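Local coordinates for DUF327 domain-containing protein (Thermotoga maritima MSB8, PDB 2P61) that is of unknown function, a small, almost entirely helical member of the DUF327 family from a hyperthermophilic bacterium, at residues A[51-56]-A[88-93]; A[58-63]-A[77-82]. One frame throughout, in Å; residues are numbered along the deposited sequence. Where two conformers were deposited one is given.

Overall arrangement
Both interactions join the same two consecutive helices, 37-69 and 73-95, which form an antiparallel hairpin within the four-helix chain. Interaction 2 (58-63 with 77-82) lies nearer the turn of the hairpin, its segments falling between those of interaction 1 (51-56 with 88-93) in the sequence; their centres lie about 13 Å apart. The helices spread away from the turn: the segment axes approach to 8.7 Å in interaction 2 and to 10.0 Å in interaction 1, where the crossing is also more oblique. Chemistry changes along the interface, from salt bridges beside small residues in interaction 2 to leucine packing in interaction 1. Helix 138-153 touches residues of both. No active site is known.

Interaction 1. Residues A[51-56]-A[88-93]; sequences KLLEEA and KLIEKK
Away from its turn, the antiparallel hairpin of helices 37-69 and 73-95 is packed through leucines, L89 reaching in among L52, L53 and A56. L89 spreads its two methyls along the partner helix: CD1 meets A56 CB at 3.8 Å, while CD2 meets L52 CD1, also at 3.8 Å, the two leucine side chains crossing at about a right angle. L53 takes the other flank. With its CG anti to the backbone N (chi1 176°), it sends CD1 to within 3.8 Å of L89 CB, the two side chains running antiparallel alongside one another. The same L53 CD1 lies 4.1 Å from I90 CD1, so one methyl bridges two successive residues of the second helix. In this helix pair the axes of the two segments approach to 10.0 Å at 139°, and the side chains that meet between them are mainly aliphatic. Beyond the pair, L53 also packs on Y153 of helix 138-153 and I90 on L110 of helix 105-129, tying the leucine cluster into the rest of the bundle. Farther along, the aliphatic chain of K93 passes L53, CD to CD2 at 4.5 Å, while its ammonium forms a salt bridge with E50, the residue just before 51-56.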
ATOM      1  N   LYS A  51       3.932 -13.015   6.823  1.00 79.14           N
ATOM      2  CA  LYS A  51       2.462 -13.214   6.800  1.00 79.40           C
ATOM      3  C   LYS A  51       1.716 -11.939   7.123  1.00 77.18           C
ATOM      4  O   LYS A  51       0.625 -11.661   6.572  1.00 76.48           O
ATOM      5  CB  LYS A  51       1.998 -14.339   7.759  1.00 80.21           C
ATOM      6  CG  LYS A  51       0.624 -14.073   8.446  1.00 81.62           C
ATOM      7  CD  LYS A  51      -0.144 -15.385   8.815  1.00 83.07           C
ATOM      8  CE  LYS A  51      -1.340 -15.197   9.851  1.00 85.44           C
ATOM      9  NZ  LYS A  51      -1.013 -14.384  11.075  1.00 86.88           N
ATOM     10  N   LEU A  52       2.302 -11.172   8.035  1.00 75.37           N
ATOM     11  CA  LEU A  52       1.806  -9.842   8.295  1.00 73.41           C
ATOM     12  C   LEU A  52       1.822  -9.003   7.022  1.00 72.68           C
ATOM     13  O   LEU A  52       0.848  -8.361   6.709  1.00 71.74           O
ATOM     14  CB  LEU A  52       2.611  -9.156   9.365  1.00 72.53           C
ATOM     15  CG  LEU A  52       2.124  -9.147  10.802  1.00 72.40           C
ATOM     16  CD1 LEU A  52       2.569  -7.772  11.261  1.00 75.87           C
ATOM     17  CD2 LEU A  52       0.620  -9.309  11.036  1.00 67.56           C
ATOM     18  N   LEU A  53       2.936  -9.035   6.314  1.00 73.21           N
ATOM     19  CA  LEU A  53       3.202  -8.170   5.175  1.00 74.67           C
ATOM     20  C   LEU A  53       2.354  -8.532   3.932  1.00 76.13           C
ATOM     21  O   LEU A  53       1.762  -7.652   3.300  1.00 77.04           O
ATOM     22  CB  LEU A  53       4.678  -8.219   4.843  1.00 73.37           C
ATOM     23  CG  LEU A  53       5.233  -7.468   3.633  1.00 73.86           C
ATOM     24  CD1 LEU A  53       5.111  -5.911   3.635  1.00 66.57           C
ATOM     25  CD2 LEU A  53       6.685  -7.914   3.496  1.00 70.72           C
ATOM     26  N   GLU A  54       2.296  -9.814   3.602  1.00 76.89           N
ATOM     27  CA  GLU A  54       1.327 -10.363   2.661  1.00 77.54           C
ATOM     28  C   GLU A  54      -0.070  -9.923   2.945  1.00 78.14           C
ATOM     29  O   GLU A  54      -0.684  -9.311   2.084  1.00 79.89           O
ATOM     30  CB  GLU A  54       1.370 -11.839   2.791  1.00 78.41           C
ATOM     31  CG  GLU A  54       0.649 -12.701   1.838  1.00 80.40           C
ATOM     32  CD  GLU A  54       1.003 -14.124   2.226  1.00 85.66           C
ATOM     33  OE1 GLU A  54       0.440 -14.652   3.248  1.00 83.93           O
ATOM     34  OE2 GLU A  54       1.936 -14.656   1.585  1.00 86.45           O
ATOM     35  N   GLU A  55      -0.583 -10.221   4.137  1.00 77.96           N
ATOM     36  CA  GLU A  55      -1.908  -9.750   4.555  1.00 77.68           C
ATOM     37  C   GLU A  55      -2.105  -8.262   4.340  1.00 75.08           C
ATOM     38  O   GLU A  55      -3.213  -7.817   4.236  1.00 77.43           O
ATOM     39  CB  GLU A  55      -2.154 -10.046   6.046  1.00 76.97           C
ATOM     40  CG  GLU A  55      -2.593 -11.472   6.385  1.00 81.16           C
ATOM     41  CD  GLU A  55      -2.492 -11.828   7.913  1.00 83.69           C
ATOM     42  OE1 GLU A  55      -2.696 -10.926   8.803  1.00 87.96           O
ATOM     43  OE2 GLU A  55      -2.174 -13.025   8.202  1.00 88.72           O
ATOM     44  N   ALA A  56      -1.062  -7.459   4.328  1.00 73.28           N
ATOM     45  CA  ALA A  56      -1.275  -6.035   4.311  1.00 71.52           C
ATOM     46  C   ALA A  56      -1.448  -5.744   2.858  1.00 71.78           C
ATOM     47  O   ALA A  56      -2.162  -4.804   2.497  1.00 71.69           O
ATOM     48  CB  ALA A  56      -0.079  -5.293   4.861  1.00 70.75           C
ATOM     49  N   LYS A  88       4.678   0.986   6.428  1.00 70.05           N
ATOM     50  CA  LYS A  88       5.413   0.674   7.659  1.00 70.98           C
ATOM     51  C   LYS A  88       6.109  -0.680   7.501  1.00 71.14           C
ATOM     52  O   LYS A  88       7.326  -0.797   7.634  1.00 72.20           O
ATOM     53  CB  LYS A  88       4.435   0.653   8.862  1.00 70.98           C
ATOM     54  CG  LYS A  88       4.040   2.082   9.286  1.00 72.85           C
ATOM     55  CD  LYS A  88       3.045   2.180  10.495  1.00 73.84           C
ATOM     56  CE  LYS A  88       2.410   3.654  10.523  1.00 78.04           C
ATOM     57  NZ  LYS A  88       1.076   3.752  11.346  1.00 82.09           N
ATOM     58  N   LEU A  89       5.349  -1.714   7.187  1.00 70.52           N
ATOM     59  CA  LEU A  89       5.947  -3.010   7.129  1.00 70.26           C
ATOM     60  C   LEU A  89       7.079  -3.091   6.136  1.00 71.19           C
ATOM     61  O   LEU A  89       8.136  -3.494   6.528  1.00 71.98           O
ATOM     62  CB  LEU A  89       4.907  -4.082   6.910  1.00 69.97           C
ATOM     63  CG  LEU A  89       3.990  -4.309   8.106  1.00 70.07           C
ATOM     64  CD1 LEU A  89       2.517  -4.550   7.594  1.00 68.90           C
ATOM     65  CD2 LEU A  89       4.538  -5.489   8.888  1.00 67.99           C
ATOM     66  N   ILE A  90       6.882  -2.703   4.869  1.00 72.37           N
ATOM     67  CA  ILE A  90       7.958  -2.702   3.859  1.00 72.65           C
ATOM     68  C   ILE A  90       9.150  -1.800   4.208  1.00 75.17           C
ATOM     69  O   ILE A  90      10.273  -2.187   3.898  1.00 75.13           O
ATOM     70  CB  ILE A  90       7.465  -2.333   2.406  1.00 72.43           C
ATOM     71  CG1 ILE A  90       8.316  -3.021   1.324  1.00 68.47           C
ATOM     72  CG2 ILE A  90       7.416  -0.810   2.191  1.00 71.52           C
ATOM     73  CD1 ILE A  90       7.836  -4.416   0.941  1.00 60.66           C
ATOM     74  N   GLU A  91       8.931  -0.626   4.813  1.00 77.50           N
ATOM     75  CA  GLU A  91      10.052   0.143   5.359  1.00 81.57           C
ATOM     76  C   GLU A  91      10.927  -0.773   6.179  1.00 83.61           C
ATOM     77  O   GLU A  91      12.102  -0.958   5.824  1.00 83.98           O
ATOM     78  CB  GLU A  91       9.614   1.279   6.280  1.00 81.56           C
ATOM     79  CG  GLU A  91       9.894   2.643   5.691  1.00 88.37           C
ATOM     80  CD  GLU A  91      10.134   3.739   6.746  1.00 95.56           C
ATOM     81  OE1 GLU A  91      10.761   3.456   7.818  1.00 96.54           O
ATOM     82  OE2 GLU A  91       9.717   4.899   6.459  1.00 96.35           O
ATOM     83  N   LYS A  92      10.344  -1.349   7.257  1.00 84.86           N
ATOM     84  CA  LYS A  92      11.042  -2.262   8.137  1.00 86.16           C
ATOM     85  C   LYS A  92      11.819  -3.257   7.314  1.00 86.95           C
ATOM     86  O   LYS A  92      13.015  -3.287   7.379  1.00 88.15           O
ATOM     87  CB  LYS A  92      10.106  -2.948   9.136  1.00 85.92           C
ATOM     88  CG  LYS A  92       9.469  -1.998  10.177  1.00 86.12           C
ATOM     89  CD  LYS A  92       8.893  -2.785  11.405  1.00 88.30           C
ATOM     90  CE  LYS A  92       7.704  -2.019  12.165  1.00 90.55           C
ATOM     91  NZ  LYS A  92       6.623  -2.932  12.835  1.00 88.20           N
ATOM     92  N   LYS A  93      11.177  -4.028   6.472  1.00 88.85           N
ATOM     93  CA  LYS A  93      11.931  -4.961   5.656  1.00 90.95           C
ATOM     94  C   LYS A  93      13.053  -4.310   4.815  1.00 92.77           C
ATOM     95  O   LYS A  93      14.166  -4.813   4.776  1.00 93.77           O
ATOM     96  CB  LYS A  93      11.022  -5.808   4.769  1.00 90.39           C
ATOM     97  CG  LYS A  93      11.764  -7.001   4.243  1.00 92.42           C
ATOM     98  CD  LYS A  93      11.130  -7.685   3.048  1.00 96.74           C
ATOM     99  CE  LYS A  93      11.630  -9.146   2.997  1.00 98.56           C
ATOM    100  NZ  LYS A  93      10.584 -10.127   2.518  1.00 97.85           N
TER

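Interaction 2. Residues A[58-63]-A[77-82]; sequences EEVIDS and KRYKNA
E59 folds back at chi2 (56°) while R78 runs out extended and turns at chi3 (140°), and the two side chains cross at about a right angle. The guanidinium grips the carboxylate side-on: NE of R78 reaches OE1 of E59, modelled at 2.5 Å, and NH2 of R78 reaches OE2 of E59 at 2.9 Å. NH2 also donates to OE1, which thus takes two donors from the same face of its plane. All three bonds use the syn side of the carboxylate, whose plane is turned 23° from the guanidinium. D62, in one of its two conformers, adds a weak bond from R78 NH2 to its OD2 (2.8 Å), its carboxylate turned steeply to the guanidinium. S63 lies over one guanidinium face, its CB 3.6 Å from R78 NE; its OG turns back to E59 O at 2.6 Å, an intrahelical bond. On the inner side of the salt bridges, where the segment axes approach to 8.7 Å, A82 CB packs against S63 OG, V60 CG2 lies near A82, and the Y79 ring brings its edge to V60 O, while its hydroxyl bonds to N146 of helix 138-153. A leucine in place of R78 would probably leave the E59 and D62 carboxylates close together without their shared counter-charge. One arginine therefore probably offsets two acids one helical turn apart, at the edge of the buried contact made by V60, S63, Y79 and A82.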
ATOM      1  N   GLU A  58      -2.917  -7.714   0.759  1.00 68.34           N
ATOM      2  CA  GLU A  58      -4.258  -8.106   0.421  1.00 67.17           C
ATOM      3  C   GLU A  58      -5.219  -7.046   0.806  1.00 66.67           C
ATOM      4  O   GLU A  58      -6.115  -6.771   0.001  1.00 67.83           O
ATOM      5  CB  GLU A  58      -4.624  -9.416   1.012  1.00 66.21           C
ATOM      6  CG  GLU A  58      -3.849 -10.506   0.302  1.00 72.35           C
ATOM      7  CD  GLU A  58      -3.835 -11.842   1.055  1.00 82.37           C
ATOM      8  OE1 GLU A  58      -4.411 -11.951   2.196  1.00 84.41           O
ATOM      9  OE2 GLU A  58      -3.235 -12.787   0.480  1.00 85.62           O
ATOM     10  N   GLU A  59      -5.010  -6.393   1.967  1.00 63.97           N
ATOM     11  CA  GLU A  59      -5.987  -5.430   2.459  1.00 62.41           C
ATOM     12  C   GLU A  59      -5.907  -4.195   1.591  1.00 61.58           C
ATOM     13  O   GLU A  59      -6.925  -3.551   1.377  1.00 62.28           O
ATOM     14  CB  GLU A  59      -5.895  -5.145   3.991  1.00 62.09           C
ATOM     15  CG  GLU A  59      -7.053  -4.260   4.670  1.00 62.01           C
ATOM     16  CD  GLU A  59      -8.521  -4.815   4.463  1.00 75.11           C
ATOM     17  OE1 GLU A  59      -9.492  -4.016   4.691  1.00 77.91           O
ATOM     18  OE2 GLU A  59      -8.755  -6.031   4.076  1.00 77.54           O
ATOM     19  N   VAL A  60      -4.733  -3.868   1.066  1.00 60.21           N
ATOM     20  CA  VAL A  60      -4.621  -2.766   0.074  1.00 59.79           C
ATOM     21  C   VAL A  60      -5.462  -3.024  -1.233  1.00 60.64           C
ATOM     22  O   VAL A  60      -6.116  -2.073  -1.742  1.00 60.39           O
ATOM     23  CB  VAL A  60      -3.204  -2.551  -0.416  1.00 58.95           C
ATOM     24  CG1 VAL A  60      -3.218  -1.491  -1.447  1.00 57.79           C
ATOM     25  CG2 VAL A  60      -2.211  -2.159   0.784  1.00 60.66           C
ATOM     26  N   ILE A  61      -5.422  -4.271  -1.772  1.00 60.18           N
ATOM     27  CA  ILE A  61      -6.149  -4.616  -2.958  1.00 60.05           C
ATOM     28  C   ILE A  61      -7.617  -4.704  -2.574  1.00 61.11           C
ATOM     29  O   ILE A  61      -8.455  -4.108  -3.253  1.00 61.87           O
ATOM     30  CB  ILE A  61      -5.863  -6.028  -3.523  1.00 60.76           C
ATOM     31  CG1 ILE A  61      -4.395  -6.419  -3.748  1.00 55.48           C
ATOM     32  CG2 ILE A  61      -6.669  -6.184  -4.825  1.00 62.19           C
ATOM     33  CD1 ILE A  61      -3.628  -5.499  -4.613  1.00 53.85           C
ATOM     34  N   ASP A  62      -7.939  -5.424  -1.486  1.00 61.16           N
ATOM     35  CA  ASP A  62      -9.348  -5.699  -1.104  0.50 61.21           C
ATOM     36  C   ASP A  62     -10.121  -4.405  -0.914  1.00 61.82           C
ATOM     37  O   ASP A  62     -11.209  -4.243  -1.463  1.00 63.68           O
ATOM     38  CB  ASP A  62      -9.483  -6.688   0.078  0.50 60.71           C
ATOM     39  CG  ASP A  62     -10.933  -6.765   0.686  0.50 63.29           C
ATOM     40  OD1 ASP A  62     -11.853  -6.050   0.208  0.50 69.34           O
ATOM     41  OD2 ASP A  62     -11.178  -7.542   1.675  0.50 63.19           O
ATOM     42  N   SER A  63      -9.556  -3.433  -0.176  1.00 62.24           N
ATOM     43  CA  SER A  63     -10.201  -2.103   0.010  1.00 61.62           C
ATOM     44  C   SER A  63     -10.119  -1.106  -1.206  1.00 63.23           C
ATOM     45  O   SER A  63     -10.990  -0.141  -1.289  1.00 61.62           O
ATOM     46  CB  SER A  63      -9.582  -1.401   1.228  1.00 62.68           C
ATOM     47  OG  SER A  63      -8.124  -1.295   1.114  1.00 56.99           O
ATOM     48  N   LYS A  77     -10.820   5.719   3.334  1.00 71.04           N
ATOM     49  CA  LYS A  77      -9.878   5.476   4.455  1.00 71.32           C
ATOM     50  C   LYS A  77      -9.483   4.053   4.821  1.00 71.21           C
ATOM     51  O   LYS A  77      -8.316   3.849   5.282  1.00 72.09           O
ATOM     52  CB  LYS A  77     -10.392   6.149   5.678  1.00 73.26           C
ATOM     53  CG  LYS A  77     -10.759   7.640   5.344  1.00 76.53           C
ATOM     54  CD  LYS A  77     -11.109   8.500   6.576  1.00 80.30           C
ATOM     55  CE  LYS A  77     -12.048   9.727   6.141  1.00 80.67           C
ATOM     56  NZ  LYS A  77     -13.346   9.763   6.936  1.00 80.88           N
ATOM     57  N   ARG A  78     -10.387   3.060   4.661  1.00 68.85           N
ATOM     58  CA  ARG A  78      -9.989   1.666   4.721  1.00 67.94           C
ATOM     59  C   ARG A  78      -8.786   1.670   3.782  1.00 66.07           C
ATOM     60  O   ARG A  78      -7.741   0.985   4.080  1.00 66.70           O
ATOM     61  CB  ARG A  78     -11.115   0.791   4.156  1.00 67.83           C
ATOM     62  CG  ARG A  78     -11.222  -0.643   4.696  1.00 66.81           C
ATOM     63  CD  ARG A  78     -12.228  -1.628   3.851  1.00 68.95           C
ATOM     64  NE  ARG A  78     -11.609  -2.955   3.747  1.00 68.38           N
ATOM     65  CZ  ARG A  78     -12.113  -4.028   3.153  1.00 73.26           C
ATOM     66  NH1 ARG A  78     -13.316  -3.998   2.572  1.00 80.38           N
ATOM     67  NH2 ARG A  78     -11.381  -5.153   3.096  1.00 73.26           N
ATOM     68  N   TYR A  79      -8.904   2.478   2.678  1.00 63.03           N
ATOM     69  CA  TYR A  79      -7.853   2.487   1.606  1.00 62.20           C
ATOM     70  C   TYR A  79      -6.469   3.074   2.014  1.00 61.36           C
ATOM     71  O   TYR A  79      -5.402   2.419   1.893  1.00 60.03           O
ATOM     72  CB  TYR A  79      -8.341   3.146   0.268  1.00 59.85           C
ATOM     73  CG  TYR A  79      -7.435   2.804  -0.970  1.00 59.78           C
ATOM     74  CD1 TYR A  79      -7.079   1.477  -1.252  1.00 58.89           C
ATOM     75  CD2 TYR A  79      -6.907   3.800  -1.810  1.00 54.72           C
ATOM     76  CE1 TYR A  79      -6.212   1.145  -2.322  1.00 56.49           C
ATOM     77  CE2 TYR A  79      -6.082   3.498  -2.894  1.00 54.91           C
ATOM     78  CZ  TYR A  79      -5.758   2.155  -3.161  1.00 57.82           C
ATOM     79  OH  TYR A  79      -4.956   1.781  -4.253  1.00 60.52           O
ATOM     80  N   LYS A  80      -6.531   4.369   2.371  1.00 61.50           N
ATOM     81  CA  LYS A  80      -5.455   5.177   2.918  1.00 61.04           C
ATOM     82  C   LYS A  80      -4.849   4.489   4.103  1.00 61.60           C
ATOM     83  O   LYS A  80      -3.646   4.376   4.158  1.00 63.34           O
ATOM     84  CB  LYS A  80      -6.041   6.505   3.344  1.00 60.51           C
ATOM     85  CG  LYS A  80      -6.619   7.333   2.184  1.00 62.46           C
ATOM     86  CD  LYS A  80      -6.143   8.753   2.234  1.00 62.45           C
ATOM     87  CE  LYS A  80      -7.084   9.719   1.574  1.00 65.28           C
ATOM     88  NZ  LYS A  80      -6.249  10.926   1.104  1.00 73.92           N
ATOM     89  N   ASN A  81      -5.673   4.009   5.057  1.00 61.87           N
ATOM     90  CA  ASN A  81      -5.144   3.246   6.209  1.00 62.91           C
ATOM     91  C   ASN A  81      -4.345   2.005   5.800  1.00 63.72           C
ATOM     92  O   ASN A  81      -3.222   1.797   6.234  1.00 65.80           O
ATOM     93  CB  ASN A  81      -6.228   2.829   7.218  1.00 61.08           C
ATOM     94  CG  ASN A  81      -6.845   4.031   7.963  1.00 65.01           C
ATOM     95  OD1 ASN A  81      -6.282   5.161   8.065  1.00 63.92           O
ATOM     96  ND2 ASN A  81      -8.025   3.788   8.496  1.00 66.99           N
ATOM     97  N   ALA A  82      -4.944   1.175   4.964  1.00 64.48           N
ATOM     98  CA  ALA A  82      -4.350  -0.037   4.482  1.00 62.50           C
ATOM     99  C   ALA A  82      -3.061   0.279   3.820  1.00 63.35           C
ATOM    100  O   ALA A  82      -2.077  -0.401   4.048  1.00 64.28           O
ATOM    101  CB  ALA A  82      -5.287  -0.660   3.514  1.00 62.54           C
TER